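Long-range contacts in putative serine phosphatase (Pseudomonas aeruginosa, PDB 6K4E), which is a PP2C-type phosphatase domain that binds magnesium and probably removes phosphate from phosphorylated protein in a threonine phosphorylation pathway controlling biofilm formation: residues B[194-199]-B[229-234]; B[81-86]-B[295-300]; B[185-190]-B[221-226]. One frame throughout, in Å; residues are numbered along the deposited sequence.

Interaction 1: residues B[194-199]-B[229-234]; sequences LYASDG and PGWTFY
Y234 and W231, with S197 between them on the other strand, dominate this antiparallel pairing, in which strand 194-197 runs at 160° to 231-234. Y234 bonds to Y195 in both directions: Y195 N reaches Y234 O at 3.0 Å and Y234 N reaches Y195 O at 2.8 Å. Their CB atoms lie side by side, after which the Y195 ring leads off to meet F257 edge-to-face, and the Y234 hydroxyl bonds to Q272. At the second hydrogen-bonded pair, S197 N gives to T232 O and T232 N returns a nearly straight bond to S197 O, both 2.9 Å long. S197 OG serves its own turn instead, accepting from G199 N in an ST turn and bonding to the backbone of E201.

On the face bearing A196 and F233 the indole of W231 swings across to the partner strand, its CG beside the backbone N (chi1 -74°). D198 CB sits over one face of the indole, 3.8 Å from the centroid of the five-membered ring, a CH-pi contact, and the carboxylate continues past the CE2-CZ2 rim of the six-membered ring, its plane 20° from that of the indole. D198 OD1 also accepts from the backbone of E200 and E201, which holds the carboxylate in this pose. A196 CB touches both aromatics, 3.7 Å from W231 CE3 and 3.6 Å from F233 CE2. The arrangement is a regular antiparallel pairing in one of the two sheets of the PP2C beta-sandwich.

Interaction 2: residues B[81-86]-B[295-300]; sequences HHFILW and ILSFRF
The phenyl ring of F83 lies over the S297 side chain, with S297 CB 3.5 Å from the ring centroid and 17° off the normal: a CH-pi contact displaced toward the CD2-CE2 rim. With CG between the backbone N and the carbonyl carbon (chi1 79°), the ring folds over the neighbouring strand, and its CE1 also meets I295 CG2 at 3.8 Å. Helix 269-284 packs on this ring through L269 and A273, and F276 meets it at a steep angle. S297 OG, beside the ring rim, bonds to the carbonyl of F233 on the next strand. L85 and I295 extend the same face, lying side by side and pointing the same way.

On the reverse face L296 CD1 touches I84 CD1 at 4.0 Å, the two chains crossing at a slant, and approaches the F83 carbonyl oxygen. On this face L296 and F298 also pack against strand 105-113 of the second sheet.

The backbones run antiparallel at 174°. F83 and S297 exchange two bonds, of which S297 N to F83 O is almost straight, whereas F83 N comes to S297 O from above the carbonyl plane. L85 and I295 exchange another two, each 2.8 Å. At the far end R299 N bonds to H81 O at 3.0 Å, and the H81 imidazole turns its ND1 edge to R299 O in a weak bond of 3.5 Å. The R299 chain, extended from CG to NE, brings NH1 to T232 OG1.

Chemically the contact is a ladder of amide bonds with mostly apolar side chains on both faces; the backbone ladder holds 82-87 to 293-300, while S297 OG and R299 NH1 add side-chain bonds from 293-300 to strand 231-236.

Interaction 3: residues B[185-190]-B[221-226]; sequences LAFAGA and RNIEVP
R221 meets the partner strand through its backbone, its O lying 3.7 Å from A188 CB while its side chain starts out away from the strand and makes no contact with it. One water joins the same carbonyl to G189 N, donating to R221 O at 2.9 Å and accepting weakly from the amide, so it extends the connection beyond the last direct backbone bond. N222 turns its amide back toward the strand: CG stands anti to the carbonyl carbon (chi1 -69°), and OD1 comes within 3.4 Å of A188 CB. Both polar ends of that amide are engaged, OD1 by the backbone N of A144 and ND2 by D142.

With I223 the regular pairing begins. I223 N bonds to F187 O at 2.8 Å and F187 N to I223 O at 2.9 Å, while on the face shared by the two side chains I223 CD1 only loosely approaches F187 CD2. E224 falls on the other face opposite A186; its CG lies 4.0 Å from A186 CB, and the chain then extends onward. V225 restores the first face, its CG2 touching L185 CD2 at 3.8 Å as the two side chains run alongside each other. Two more backbone bonds join this pair, L185 N to V225 O being almost straight at 175°.

Strand 223-226 is the outermost of its five-stranded sheet within the chain, whereas 184-190 pairs on its other edge with 171-179. The A186 and A188 face lies against P143 of helix 143-157, and L185, F187, I223 and V225 face strands 194-197 and 202-205 of the opposing sheet.

Interactions 1 and 2 belong to one five-stranded antiparallel sheet, their centres about 11 Å apart, and meet where strands 231-236 and 293-300 are neighbours: F233 N bonds to F298 O. Interaction 3 closes the edge of the other sheet, about 14 Å from the centre of interaction 1 and 18 Å from that of interaction 2; L185 packs on L194, F233 and F298 between the layers. Along the chain, segments of interactions 1 and 3 alternate, as strands 184-190 and 194-197, then 223-226 and 231-236, step from sheet to sheet. Interaction 2 spans them all, pairing strand 82-87 with the C-terminal strand. Together they build the two-layered framework that carries the magnesium sites, as in other PP2C phosphatases.

Interaction 1: residues B[194-199]-B[229-234]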
loop_
_atom_site.group_PDB
_atom_site.type_symbol
_atom_site.label_atom_id
_atom_site.label_comp_id
_atom_site.label_asym_id
_atom_site.label_seq_id
_atom_site.Cartn_x
_atom_site.Cartn_y
_atom_site.Cartn_z
ATOM N N LEU B 194 -25.336 -5.110 -1.788
ATOM C CA LEU B 194 -25.546 -5.948 -0.627
ATOM C C LEU B 194 -26.733 -6.859 -0.969
ATOM O O LEU B 194 -27.808 -6.377 -1.295
ATOM C CB LEU B 194 -25.805 -5.146 0.653
ATOM C CG LEU B 194 -26.165 -5.980 1.902
ATOM C CD1 LEU B 194 -24.973 -6.707 2.456
ATOM C CD2 LEU B 194 -26.729 -5.121 2.948
ATOM N N TYR B 195 -26.513 -8.176 -0.945
ATOM C CA TYR B 195 -27.538 -9.150 -1.193
ATOM C C TYR B 195 -27.979 -9.656 0.197
ATOM O O TYR B 195 -27.151 -9.754 1.097
ATOM C CB TYR B 195 -26.955 -10.296 -2.006
ATOM C CG TYR B 195 -26.941 -10.062 -3.497
ATOM C CD1 TYR B 195 -28.053 -10.363 -4.280
ATOM C CD2 TYR B 195 -25.795 -9.592 -4.142
ATOM C CE1 TYR B 195 -28.046 -10.161 -5.657
ATOM C CE2 TYR B 195 -25.776 -9.385 -5.523
ATOM C CZ TYR B 195 -26.909 -9.673 -6.276
ATOM O OH TYR B 195 -26.910 -9.541 -7.644
ATOM N N ALA B 196 -29.277 -9.895 0.387
ATOM C CA ALA B 196 -29.847 -10.402 1.649
ATOM C C ALA B 196 -30.856 -11.449 1.294
ATOM O O ALA B 196 -31.612 -11.259 0.341
ATOM C CB ALA B 196 -30.537 -9.290 2.419
ATOM N N SER B 197 -30.881 -12.549 2.047
ATOM C CA SER B 197 -31.819 -13.623 1.798
ATOM C C SER B 197 -32.208 -14.381 3.075
ATOM O O SER B 197 -31.381 -14.586 3.960
ATOM C CB SER B 197 -31.280 -14.578 0.741
ATOM O OG SER B 197 -32.314 -15.482 0.409
ATOM N N ASP B 198 -33.476 -14.791 3.154
ATOM C CA ASP B 198 -33.972 -15.594 4.272
ATOM C C ASP B 198 -34.244 -17.042 3.814
ATOM O O ASP B 198 -34.789 -17.838 4.582
ATOM C CB ASP B 198 -35.215 -14.941 4.905
ATOM C CG ASP B 198 -36.445 -14.856 3.999
ATOM O OD1 ASP B 198 -36.297 -15.022 2.764
ATOM O OD2 ASP B 198 -37.545 -14.585 4.517
ATOM N N GLY B 199 -33.852 -17.348 2.569
ATOM C CA GLY B 199 -34.054 -18.638 1.921
ATOM C C GLY B 199 -35.319 -18.678 1.087
ATOM O O GLY B 199 -35.553 -19.658 0.379
ATOM N N PRO B 229 -34.072 -11.205 12.102
ATOM C CA PRO B 229 -33.374 -12.493 12.292
ATOM C C PRO B 229 -33.761 -13.511 11.209
ATOM O O PRO B 229 -34.854 -13.443 10.647
ATOM C CB PRO B 229 -33.846 -12.952 13.681
ATOM C CG PRO B 229 -34.484 -11.742 14.316
ATOM C CD PRO B 229 -35.076 -10.990 13.166
ATOM N N GLY B 230 -32.856 -14.436 10.922
ATOM C CA GLY B 230 -33.077 -15.460 9.901
ATOM C C GLY B 230 -32.647 -15.034 8.509
ATOM O O GLY B 230 -32.950 -15.710 7.522
ATOM N N TRP B 231 -31.895 -13.923 8.437
ATOM C CA TRP B 231 -31.374 -13.351 7.201
ATOM C C TRP B 231 -29.878 -13.480 7.100
ATOM O O TRP B 231 -29.145 -13.167 8.047
ATOM C CB TRP B 231 -31.805 -11.859 7.062
ATOM C CG TRP B 231 -33.250 -11.697 6.708
ATOM C CD1 TRP B 231 -34.323 -11.848 7.541
ATOM C CD2 TRP B 231 -33.779 -11.415 5.410
ATOM N NE1 TRP B 231 -35.488 -11.665 6.843
ATOM C CE2 TRP B 231 -35.185 -11.385 5.531
ATOM C CE3 TRP B 231 -33.196 -11.178 4.141
ATOM C CZ2 TRP B 231 -36.019 -11.129 4.436
ATOM C CZ3 TRP B 231 -34.022 -10.931 3.054
ATOM C CH2 TRP B 231 -35.415 -10.911 3.203
ATOM N N THR B 232 -29.412 -13.908 5.917
ATOM C CA THR B 232 -27.984 -14.008 5.604
ATOM C C THR B 232 -27.704 -12.898 4.603
ATOM O O THR B 232 -28.519 -12.664 3.711
ATOM C CB THR B 232 -27.584 -15.425 5.109
ATOM O OG1 THR B 232 -28.089 -16.390 6.027
ATOM C CG2 THR B 232 -26.087 -15.604 5.038
ATOM N N PHE B 233 -26.600 -12.180 4.802
ATOM C CA PHE B 233 -26.181 -11.052 3.982
ATOM C C PHE B 233 -24.934 -11.441 3.240
ATOM O O PHE B 233 -24.205 -12.319 3.703
ATOM C CB PHE B 233 -25.946 -9.787 4.836
ATOM C CG PHE B 233 -27.194 -9.291 5.531
ATOM C CD1 PHE B 233 -27.557 -9.786 6.778
ATOM C CD2 PHE B 233 -28.050 -8.393 4.903
ATOM C CE1 PHE B 233 -28.737 -9.377 7.393
ATOM C CE2 PHE B 233 -29.239 -7.985 5.523
ATOM C CZ PHE B 233 -29.560 -8.469 6.772
ATOM N N TYR B 234 -24.748 -10.874 2.027
ATOM C CA TYR B 234 -23.649 -11.256 1.159
ATOM C C TYR B 234 -23.097 -10.060 0.478
ATOM O O TYR B 234 -23.827 -9.319 -0.173
ATOM C CB TYR B 234 -24.110 -12.246 0.070
ATOM C CG TYR B 234 -24.812 -13.466 0.597
ATOM C CD1 TYR B 234 -26.184 -13.454 0.837
ATOM C CD2 TYR B 234 -24.107 -14.645 0.854
ATOM C CE1 TYR B 234 -26.839 -14.587 1.316
ATOM C CE2 TYR B 234 -24.746 -15.766 1.377
ATOM C CZ TYR B 234 -26.113 -15.735 1.576
ATOM O OH TYR B 234 -26.737 -16.831 2.070
#

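Interaction 2: residues B[81-86]-B[295-300]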
loop_
_atom_site.group_PDB
_atom_site.type_symbol
_atom_site.label_atom_id
_atom_site.label_comp_id
_atom_site.label_asym_id
_atom_site.label_seq_id
_atom_site.Cartn_x
_atom_site.Cartn_y
_atom_site.Cartn_z
ATOM N N HIS B 81 -21.194 -17.252 12.186
ATOM C CA HIS B 81 -22.174 -16.307 11.678
ATOM C C HIS B 81 -21.530 -15.409 10.626
ATOM O O HIS B 81 -21.951 -14.268 10.410
ATOM C CB HIS B 81 -22.871 -15.561 12.811
ATOM C CG HIS B 81 -24.017 -16.336 13.369
ATOM N ND1 HIS B 81 -25.329 -15.933 13.165
ATOM C CD2 HIS B 81 -24.017 -17.504 14.055
ATOM C CE1 HIS B 81 -26.080 -16.848 13.758
ATOM N NE2 HIS B 81 -25.337 -17.816 14.305
ATOM N N HIS B 82 -20.462 -15.955 9.983
ATOM C CA HIS B 82 -19.770 -15.363 8.850
ATOM C C HIS B 82 -19.103 -16.455 8.032
ATOM O O HIS B 82 -18.853 -17.543 8.552
ATOM C CB HIS B 82 -18.716 -14.304 9.299
ATOM C CG HIS B 82 -17.300 -14.785 9.270
ATOM N ND1 HIS B 82 -16.809 -15.649 10.249
ATOM C CD2 HIS B 82 -16.317 -14.532 8.369
ATOM C CE1 HIS B 82 -15.561 -15.918 9.891
ATOM N NE2 HIS B 82 -15.218 -15.273 8.767
ATOM N N PHE B 83 -18.734 -16.124 6.775
ATOM C CA PHE B 83 -17.883 -16.953 5.933
ATOM C C PHE B 83 -17.128 -16.049 4.987
ATOM O O PHE B 83 -17.604 -14.958 4.677
ATOM C CB PHE B 83 -18.603 -18.110 5.226
ATOM C CG PHE B 83 -19.405 -17.800 3.978
ATOM C CD1 PHE B 83 -18.763 -17.418 2.793
ATOM C CD2 PHE B 83 -20.778 -18.026 3.944
ATOM C CE1 PHE B 83 -19.493 -17.182 1.637
ATOM C CE2 PHE B 83 -21.504 -17.812 2.775
ATOM C CZ PHE B 83 -20.860 -17.389 1.632
ATOM N N ILE B 84 -15.915 -16.467 4.595
ATOM C CA ILE B 84 -15.067 -15.702 3.689
ATOM C C ILE B 84 -14.656 -16.553 2.536
ATOM O O ILE B 84 -14.238 -17.699 2.713
ATOM C CB ILE B 84 -13.848 -15.022 4.408
ATOM C CG1 ILE B 84 -12.992 -14.194 3.429
ATOM C CG2 ILE B 84 -12.998 -15.978 5.200
ATOM C CD1 ILE B 84 -13.758 -13.020 2.730
ATOM N N LEU B 85 -14.815 -16.014 1.362
ATOM C CA LEU B 85 -14.370 -16.647 0.125
ATOM C C LEU B 85 -13.410 -15.618 -0.475
ATOM O O LEU B 85 -13.829 -14.505 -0.787
ATOM C CB LEU B 85 -15.569 -16.909 -0.810
ATOM C CG LEU B 85 -15.445 -18.061 -1.822
ATOM C CD1 LEU B 85 -16.737 -18.208 -2.636
ATOM C CD2 LEU B 85 -14.253 -17.864 -2.792
ATOM N N TRP B 86 -12.117 -15.928 -0.527
ATOM C CA TRP B 86 -11.165 -14.945 -1.039
ATOM C C TRP B 86 -10.162 -15.640 -1.908
ATOM O O TRP B 86 -9.328 -16.364 -1.393
ATOM C CB TRP B 86 -10.473 -14.200 0.112
ATOM C CG TRP B 86 -9.546 -13.112 -0.346
ATOM C CD1 TRP B 86 -9.888 -11.886 -0.831
ATOM C CD2 TRP B 86 -8.111 -13.161 -0.344
ATOM N NE1 TRP B 86 -8.750 -11.160 -1.134
ATOM C CE2 TRP B 86 -7.646 -11.909 -0.817
ATOM C CE3 TRP B 86 -7.168 -14.124 0.052
ATOM C CZ2 TRP B 86 -6.282 -11.597 -0.884
ATOM C CZ3 TRP B 86 -5.818 -13.824 -0.050
ATOM C CH2 TRP B 86 -5.390 -12.575 -0.517
ATOM N N ILE B 295 -16.179 -13.101 -1.557
ATOM C CA ILE B 295 -17.525 -13.145 -1.026
ATOM C C ILE B 295 -17.380 -13.105 0.491
ATOM O O ILE B 295 -16.812 -14.013 1.074
ATOM C CB ILE B 295 -18.425 -14.330 -1.494
ATOM C CG1 ILE B 295 -18.562 -14.380 -3.014
ATOM C CG2 ILE B 295 -19.810 -14.269 -0.794
ATOM C CD1 ILE B 295 -19.603 -15.463 -3.484
ATOM N N LEU B 296 -17.904 -12.055 1.113
ATOM C CA LEU B 296 -17.934 -11.928 2.557
ATOM C C LEU B 296 -19.388 -11.987 2.976
ATOM O O LEU B 296 -20.216 -11.190 2.523
ATOM C CB LEU B 296 -17.232 -10.639 3.036
ATOM C CG LEU B 296 -17.039 -10.443 4.548
ATOM C CD1 LEU B 296 -16.631 -11.735 5.259
ATOM C CD2 LEU B 296 -16.078 -9.311 4.823
ATOM N N SER B 297 -19.713 -13.021 3.758
ATOM C CA SER B 297 -21.072 -13.239 4.198
ATOM C C SER B 297 -21.128 -13.155 5.680
ATOM O O SER B 297 -20.151 -13.475 6.335
ATOM C CB SER B 297 -21.592 -14.583 3.703
ATOM O OG SER B 297 -22.914 -14.856 4.139
ATOM N N PHE B 298 -22.269 -12.686 6.196
ATOM C CA PHE B 298 -22.578 -12.480 7.613
ATOM C C PHE B 298 -24.063 -12.667 7.861
ATOM O O PHE B 298 -24.868 -12.460 6.965
ATOM C CB PHE B 298 -22.090 -11.107 8.083
ATOM C CG PHE B 298 -22.647 -9.901 7.358
ATOM C CD1 PHE B 298 -22.123 -9.496 6.132
ATOM C CD2 PHE B 298 -23.649 -9.137 7.924
ATOM C CE1 PHE B 298 -22.621 -8.354 5.475
ATOM C CE2 PHE B 298 -24.146 -8.006 7.264
ATOM C CZ PHE B 298 -23.621 -7.609 6.049
ATOM N N ARG B 299 -24.432 -13.128 9.051
ATOM C CA ARG B 299 -25.825 -13.412 9.340
ATOM C C ARG B 299 -26.258 -12.815 10.670
ATOM O O ARG B 299 -25.480 -12.818 11.623
ATOM C CB ARG B 299 -26.036 -14.941 9.317
ATOM C CG ARG B 299 -27.397 -15.409 9.794
ATOM C CD ARG B 299 -27.621 -16.840 9.441
ATOM N NE ARG B 299 -28.770 -17.391 10.152
ATOM C CZ ARG B 299 -29.917 -17.733 9.578
ATOM N NH1 ARG B 299 -30.091 -17.559 8.272
ATOM N NH2 ARG B 299 -30.900 -18.246 10.303
ATOM N N PHE B 300 -27.508 -12.303 10.724
ATOM C CA PHE B 300 -28.084 -11.791 11.960
ATOM C C PHE B 300 -29.033 -12.822 12.544
ATOM O O PHE B 300 -29.896 -13.344 11.839
ATOM C CB PHE B 300 -28.746 -10.398 11.813
ATOM C CG PHE B 300 -29.174 -9.836 13.158
ATOM C CD1 PHE B 300 -28.227 -9.392 14.081
ATOM C CD2 PHE B 300 -30.517 -9.833 13.533
ATOM C CE1 PHE B 300 -28.616 -8.937 15.344
ATOM C CE2 PHE B 300 -30.904 -9.379 14.798
ATOM C CZ PHE B 300 -29.954 -8.931 15.694
#

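Interaction 3: residues B[185-190]-B[221-226]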
loop_
_atom_site.group_PDB
_atom_site.type_symbol
_atom_site.label_atom_id
_atom_site.label_comp_id
_atom_site.label_asym_id
_atom_site.label_seq_id
_atom_site.Cartn_x
_atom_site.Cartn_y
_atom_site.Cartn_z
ATOM N N LEU B 185 -29.522 -2.038 9.837
ATOM C CA LEU B 185 -28.321 -2.122 9.023
ATOM C C LEU B 185 -28.209 -0.882 8.151
ATOM O O LEU B 185 -29.223 -0.404 7.643
ATOM C CB LEU B 185 -28.510 -3.381 8.154
ATOM C CG LEU B 185 -27.408 -3.862 7.259
ATOM C CD1 LEU B 185 -27.357 -5.385 7.272
ATOM C CD2 LEU B 185 -27.611 -3.358 5.828
ATOM N N ALA B 186 -26.975 -0.357 7.983
ATOM C CA ALA B 186 -26.760 0.772 7.091
ATOM C C ALA B 186 -25.785 0.292 6.037
ATOM O O ALA B 186 -24.772 -0.296 6.387
ATOM C CB ALA B 186 -26.190 1.961 7.857
ATOM N N PHE B 187 -26.112 0.468 4.765
ATOM C CA PHE B 187 -25.244 0.047 3.666
ATOM C C PHE B 187 -24.960 1.197 2.712
ATOM O O PHE B 187 -25.855 1.967 2.385
ATOM C CB PHE B 187 -25.875 -1.150 2.882
ATOM C CG PHE B 187 -25.261 -1.395 1.512
ATOM C CD1 PHE B 187 -23.967 -1.906 1.385
ATOM C CD2 PHE B 187 -25.946 -1.054 0.355
ATOM C CE1 PHE B 187 -23.379 -2.061 0.120
ATOM C CE2 PHE B 187 -25.360 -1.228 -0.899
ATOM C CZ PHE B 187 -24.098 -1.743 -1.008
ATOM N N ALA B 188 -23.726 1.296 2.241
ATOM C CA ALA B 188 -23.349 2.272 1.211
ATOM C C ALA B 188 -22.346 1.599 0.304
ATOM O O ALA B 188 -21.419 0.971 0.791
ATOM C CB ALA B 188 -22.768 3.536 1.827
ATOM N N GLY B 189 -22.567 1.693 -0.997
ATOM C CA GLY B 189 -21.707 1.049 -1.981
ATOM C C GLY B 189 -21.416 1.838 -3.236
ATOM O O GLY B 189 -22.235 2.645 -3.674
ATOM N N ALA B 190 -20.216 1.635 -3.795
ATOM C CA ALA B 190 -19.773 2.206 -5.065
ATOM C C ALA B 190 -19.511 0.992 -5.968
ATOM O O ALA B 190 -18.515 0.300 -5.773
ATOM C CB ALA B 190 -18.497 3.008 -4.868
ATOM N N ARG B 221 -24.694 7.960 -0.053
ATOM C CA ARG B 221 -25.818 7.941 0.872
ATOM C C ARG B 221 -25.981 6.510 1.411
ATOM O O ARG B 221 -25.660 5.546 0.716
ATOM C CB ARG B 221 -27.083 8.412 0.123
ATOM C CG ARG B 221 -28.359 8.518 0.968
ATOM C CD ARG B 221 -29.620 8.764 0.139
ATOM N NE ARG B 221 -29.891 7.689 -0.822
ATOM C CZ ARG B 221 -30.570 6.578 -0.549
ATOM N NH1 ARG B 221 -31.062 6.371 0.668
ATOM N NH2 ARG B 221 -30.760 5.662 -1.489
ATOM N N ASN B 222 -26.431 6.379 2.664
ATOM C CA ASN B 222 -26.703 5.098 3.296
ATOM C C ASN B 222 -28.124 4.631 3.004
ATOM O O ASN B 222 -29.053 5.433 2.948
ATOM C CB ASN B 222 -26.518 5.203 4.798
ATOM C CG ASN B 222 -25.091 5.395 5.192
ATOM O OD1 ASN B 222 -24.198 4.780 4.629
ATOM N ND2 ASN B 222 -24.846 6.273 6.145
ATOM N N ILE B 223 -28.272 3.321 2.835
ATOM C CA ILE B 223 -29.542 2.658 2.663
ATOM C C ILE B 223 -29.719 1.928 3.976
ATOM O O ILE B 223 -28.926 1.050 4.314
ATOM C CB ILE B 223 -29.547 1.718 1.434
ATOM C CG1 ILE B 223 -29.362 2.539 0.129
ATOM C CG2 ILE B 223 -30.846 0.867 1.403
ATOM C CD1 ILE B 223 -28.887 1.717 -1.089
ATOM N N GLU B 224 -30.760 2.286 4.700
ATOM C CA GLU B 224 -31.003 1.716 6.012
ATOM C C GLU B 224 -32.189 0.823 6.020
ATOM O O GLU B 224 -33.297 1.252 5.708
ATOM C CB GLU B 224 -31.095 2.799 7.085
ATOM C CG GLU B 224 -29.818 3.595 7.255
ATOM C CD GLU B 224 -30.023 4.811 8.128
ATOM O OE1 GLU B 224 -30.502 5.844 7.607
ATOM O OE2 GLU B 224 -29.735 4.718 9.342
ATOM N N VAL B 225 -31.945 -0.439 6.360
ATOM C CA VAL B 225 -32.967 -1.460 6.405
ATOM C C VAL B 225 -33.153 -2.026 7.805
ATOM O O VAL B 225 -32.179 -2.104 8.549
ATOM C CB VAL B 225 -32.764 -2.585 5.352
ATOM C CG1 VAL B 225 -33.051 -2.078 3.932
ATOM C CG2 VAL B 225 -31.385 -3.240 5.460
ATOM N N PRO B 226 -34.377 -2.463 8.182
ATOM C CA PRO B 226 -34.530 -3.131 9.482
ATOM C C PRO B 226 -33.680 -4.403 9.466
ATOM O O PRO B 226 -33.406 -4.958 8.401
ATOM C CB PRO B 226 -36.032 -3.447 9.544
ATOM C CG PRO B 226 -36.490 -3.447 8.145
ATOM C CD PRO B 226 -35.649 -2.464 7.422
HETATM O O HOH W 1 -25.007 3.879 -1.615
#